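Local coordinates for putative 2,3,4,5-tetrahydropyridine-2-carboxylate N- succinyltransferase (Campylobacter jejuni, PDB 2RIJ), which probably catalyses the succinylation of tetrahydrodipicolinate by succinyl-CoA, a step of lysine biosynthesis through diaminopimelate, at residues I266-L280 with I291-T305. Sequence-based numbering, arbitrary orientation. Where two conformers were deposited one is given.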
# COMPACT_ATOMS: atom_id res chain seq x y z
N ILE A 266 -32.67 13.31 -0.67
CA ILE A 266 -33.78 12.42 -0.95
C ILE A 266 -33.27 11.01 -1.08
O ILE A 266 -32.26 10.76 -1.75
CB ILE A 266 -34.53 12.79 -2.28
CG1 ILE A 266 -35.10 14.23 -2.21
CG2 ILE A 266 -35.68 11.82 -2.52
CD1 ILE A 266 -35.62 14.76 -3.57
N VAL A 267 -33.96 10.10 -0.39
CA VAL A 267 -33.62 8.67 -0.36
C VAL A 267 -34.76 7.88 -1.01
O VAL A 267 -35.91 8.01 -0.62
CB VAL A 267 -33.33 8.22 1.08
CG1 VAL A 267 -33.00 6.73 1.17
CG2 VAL A 267 -32.20 9.09 1.71
N GLY A 268 -34.41 7.03 -1.97
CA GLY A 268 -35.39 6.32 -2.79
C GLY A 268 -35.87 5.05 -2.13
O GLY A 268 -35.27 4.52 -1.19
N GLU A 269 -36.99 4.54 -2.65
CA GLU A 269 -37.67 3.36 -2.12
C GLU A 269 -36.80 2.15 -1.90
O GLU A 269 -36.00 1.74 -2.79
CB GLU A 269 -38.76 2.97 -3.13
CG GLU A 269 -39.59 1.79 -2.73
CD GLU A 269 -40.76 1.65 -3.72
OE1 GLU A 269 -40.50 1.26 -4.89
OE2 GLU A 269 -41.91 2.03 -3.35
N GLY A 270 -36.97 1.51 -0.74
CA GLY A 270 -36.29 0.29 -0.42
C GLY A 270 -34.87 0.47 0.07
O GLY A 270 -34.17 -0.50 0.27
N SER A 271 -34.43 1.71 0.27
CA SER A 271 -33.08 1.95 0.72
C SER A 271 -32.98 1.74 2.21
O SER A 271 -33.98 1.79 2.94
CB SER A 271 -32.58 3.33 0.31
OG SER A 271 -32.40 3.41 -1.08
N ASP A 272 -31.77 1.50 2.69
CA ASP A 272 -31.53 1.26 4.11
C ASP A 272 -30.35 2.16 4.54
O ASP A 272 -29.25 2.01 4.02
CB ASP A 272 -31.19 -0.19 4.28
CG ASP A 272 -31.14 -0.63 5.72
OD1 ASP A 272 -30.34 -0.06 6.50
OD2 ASP A 272 -31.88 -1.58 6.05
N VAL A 273 -30.65 3.13 5.38
CA VAL A 273 -29.68 4.11 5.89
C VAL A 273 -29.25 3.53 7.24
O VAL A 273 -30.04 3.48 8.19
CB VAL A 273 -30.26 5.50 6.03
CG1 VAL A 273 -29.16 6.53 6.51
CG2 VAL A 273 -30.97 5.95 4.75
N GLY A 274 -28.02 3.03 7.28
CA GLY A 274 -27.53 2.30 8.45
C GLY A 274 -27.26 3.22 9.65
O GLY A 274 -27.24 4.45 9.54
N GLY A 275 -27.05 2.58 10.81
CA GLY A 275 -26.96 3.25 12.08
C GLY A 275 -25.80 4.23 12.04
O GLY A 275 -24.66 3.86 11.78
N GLY A 276 -26.09 5.51 12.30
CA GLY A 276 -25.06 6.54 12.33
C GLY A 276 -24.49 6.97 10.97
O GLY A 276 -23.56 7.75 10.91
N ALA A 277 -25.06 6.45 9.89
CA ALA A 277 -24.66 6.91 8.57
C ALA A 277 -25.07 8.37 8.39
O ALA A 277 -26.04 8.86 8.99
CB ALA A 277 -25.24 6.03 7.46
N SER A 278 -24.34 9.06 7.54
CA SER A 278 -24.61 10.45 7.17
C SER A 278 -24.90 10.49 5.68
O SER A 278 -24.11 9.96 4.89
CB SER A 278 -23.37 11.34 7.42
OG SER A 278 -23.35 11.90 8.72
N ILE A 279 -25.98 11.15 5.29
CA ILE A 279 -26.22 11.56 3.92
C ILE A 279 -26.20 13.09 3.87
O ILE A 279 -27.08 13.74 4.43
CB ILE A 279 -27.54 11.02 3.34
CG1 ILE A 279 -27.60 9.50 3.48
CG2 ILE A 279 -27.70 11.43 1.87
CD1 ILE A 279 -28.98 8.91 3.18
N LEU A 280 -25.22 13.65 3.18
CA LEU A 280 -25.11 15.10 3.07
C LEU A 280 -26.17 15.61 2.08
O LEU A 280 -26.80 14.82 1.32
CB LEU A 280 -23.66 15.46 2.68
CG LEU A 280 -22.54 14.94 3.59
CD1 LEU A 280 -21.20 15.53 3.04
CD2 LEU A 280 -22.75 15.25 5.06
N ILE A 291 -28.22 16.32 -3.19
CA ILE A 291 -27.88 14.89 -3.20
C ILE A 291 -29.13 14.00 -3.12
O ILE A 291 -30.00 14.23 -2.30
CB ILE A 291 -26.92 14.62 -2.05
CG1 ILE A 291 -25.58 15.28 -2.40
CG2 ILE A 291 -26.74 13.12 -1.79
CD1 ILE A 291 -24.67 15.38 -1.28
N SER A 292 -29.24 13.04 -4.04
CA SER A 292 -30.29 12.03 -4.06
C SER A 292 -29.64 10.65 -4.02
O SER A 292 -28.63 10.42 -4.66
CB SER A 292 -31.08 12.11 -5.37
OG SER A 292 -31.76 13.33 -5.51
N VAL A 293 -30.21 9.73 -3.23
CA VAL A 293 -29.81 8.34 -3.23
C VAL A 293 -30.98 7.59 -3.86
O VAL A 293 -32.14 7.84 -3.54
CB VAL A 293 -29.51 7.93 -1.77
CG1 VAL A 293 -29.49 6.46 -1.57
CG2 VAL A 293 -28.21 8.65 -1.29
N GLY A 294 -30.69 6.68 -4.77
CA GLY A 294 -31.75 6.02 -5.53
C GLY A 294 -32.40 4.88 -4.77
O GLY A 294 -32.30 4.78 -3.56
N LYS A 295 -33.10 4.03 -5.51
CA LYS A 295 -33.82 2.91 -4.95
C LYS A 295 -32.94 1.76 -4.51
O LYS A 295 -31.94 1.45 -5.14
CB LYS A 295 -34.80 2.36 -6.00
CG LYS A 295 -35.88 3.31 -6.38
CD LYS A 295 -36.90 2.63 -7.27
CE LYS A 295 -37.83 3.66 -7.87
NZ LYS A 295 -39.02 2.98 -8.51
N ALA A 296 -33.33 1.12 -3.41
CA ALA A 296 -32.67 -0.07 -2.94
C ALA A 296 -31.15 0.15 -2.72
O ALA A 296 -30.35 -0.72 -3.01
CB ALA A 296 -32.92 -1.25 -3.94
N CYS A 297 -30.76 1.31 -2.23
CA CYS A 297 -29.38 1.53 -1.85
C CYS A 297 -29.18 1.08 -0.40
O CYS A 297 -30.11 1.17 0.40
CB CYS A 297 -28.99 2.98 -1.99
SG CYS A 297 -28.87 3.49 -3.71
N LEU A 298 -27.98 0.60 -0.10
CA LEU A 298 -27.62 0.12 1.23
C LEU A 298 -26.45 0.96 1.73
O LEU A 298 -25.36 0.83 1.22
CB LEU A 298 -27.21 -1.34 1.09
CG LEU A 298 -26.93 -2.21 2.31
CD1 LEU A 298 -28.08 -2.13 3.30
CD2 LEU A 298 -26.72 -3.66 1.78
N LEU A 299 -26.69 1.82 2.71
CA LEU A 299 -25.65 2.68 3.28
C LEU A 299 -25.25 2.10 4.65
O LEU A 299 -26.05 2.04 5.57
CB LEU A 299 -26.16 4.09 3.40
CG LEU A 299 -26.70 4.71 2.09
CD1 LEU A 299 -27.22 6.10 2.31
CD2 LEU A 299 -25.68 4.69 0.91
N GLY A 300 -24.01 1.67 4.76
CA GLY A 300 -23.54 1.03 5.95
C GLY A 300 -23.49 1.93 7.18
O GLY A 300 -23.39 3.16 7.09
N ALA A 301 -23.55 1.28 8.31
CA ALA A 301 -23.38 1.92 9.60
C ALA A 301 -22.11 2.78 9.58
O ALA A 301 -21.03 2.37 9.06
CB ALA A 301 -23.34 0.86 10.72
N ASN A 302 -22.23 3.98 10.14
CA ASN A 302 -21.15 4.96 10.21
C ASN A 302 -20.47 5.34 8.89
O ASN A 302 -19.40 5.90 8.89
CB ASN A 302 -20.15 4.51 11.30
CG ASN A 302 -20.70 4.68 12.68
OD1 ASN A 302 -21.37 5.68 12.96
ND2 ASN A 302 -20.40 3.74 13.59
N SER A 303 -21.17 5.15 7.75
CA SER A 303 -20.71 5.62 6.46
C SER A 303 -21.04 7.06 6.28
O SER A 303 -21.86 7.63 7.06
CB SER A 303 -21.32 4.82 5.29
OG SER A 303 -22.72 4.85 5.25
N VAL A 304 -20.47 7.66 5.23
CA VAL A 304 -20.83 9.03 4.82
C VAL A 304 -21.00 9.03 3.33
O VAL A 304 -20.08 8.62 2.56
CB VAL A 304 -19.77 10.12 5.22
CG1 VAL A 304 -20.22 11.57 4.82
CG2 VAL A 304 -19.38 9.98 6.71
N THR A 305 -22.15 9.49 2.90
CA THR A 305 -22.46 9.62 1.50
C THR A 305 -22.54 11.12 1.13
O THR A 305 -23.48 11.81 1.51
CB THR A 305 -23.78 8.90 1.13
OG1 THR A 305 -23.67 7.49 1.38
CG2 THR A 305 -24.12 9.10 -0.36
O HOH W 1 -27.26 -0.28 6.09
O HOH W 2 -23.99 7.06 4.11
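Ile266, Asp272 and Ser278 pair in parallel with Ser292, Leu298 and Val304, and the next residue of each strand pairs likewise. Backbone hydrogen bonds tie each of the three strand pairs. Val293 N donates to Ile266 O at 2.7 Å, Leu299 N to Asp272 O at 2.9 Å, and Thr305 N to Ser278 O at 2.8 Å. Two of the corners are joined too, by hydrogen bonds from Ala296 N to Glu269 O and from Asn302 N to Gly275 O. Ser271 adds a side-chain hydrogen bond at the first corner. Its OG lies beside its own backbone N (chi1 -69°) and accepts from Cys297 N at 2.9 Å.

These are two successive coils of the left-handed parallel beta-helix built from hexapeptide repeats. Each coil has three short strands, one per face of the prism. Val267, Val273 and Ile279 point into it from one coil, Val293, Leu299 and Thr305 from the next. CD1 of Ile279 presses on CD1 of Leu299 at 3.4 Å, a closer approach than methyl groups normally make, with the two side chains roughly perpendicular. CG2 of Ile279, anti to the backbone N, meets Ile291 CG2 at 4.1 Å and also reaches Val293 CG2. On the outer surface, in the conformer given, CD1 of Leu298 runs alongside CB of Asp272 at 3.8 Å.

Two waters bridge polar groups. One donates to Asp272 OD1 and Leu299 O. The other donates to Ser278 O and Ser303 OG, and is 2.8 Å from Thr305 OG1. Ser303 OG in turn donates to Gly300 O, approaching one of that oxygen's lone pairs within the plane of the carbonyl.

Gly275, Ser278 and Ala301 are predicted to bind succinyl-CoA. In the conformer given, Ser278 OG is hydrogen-bonded to NH2 of Arg260, another predicted succinyl-CoA residue. At the trimer interface, Asn302 ND2 donates to Gly276 O of a neighbouring subunit.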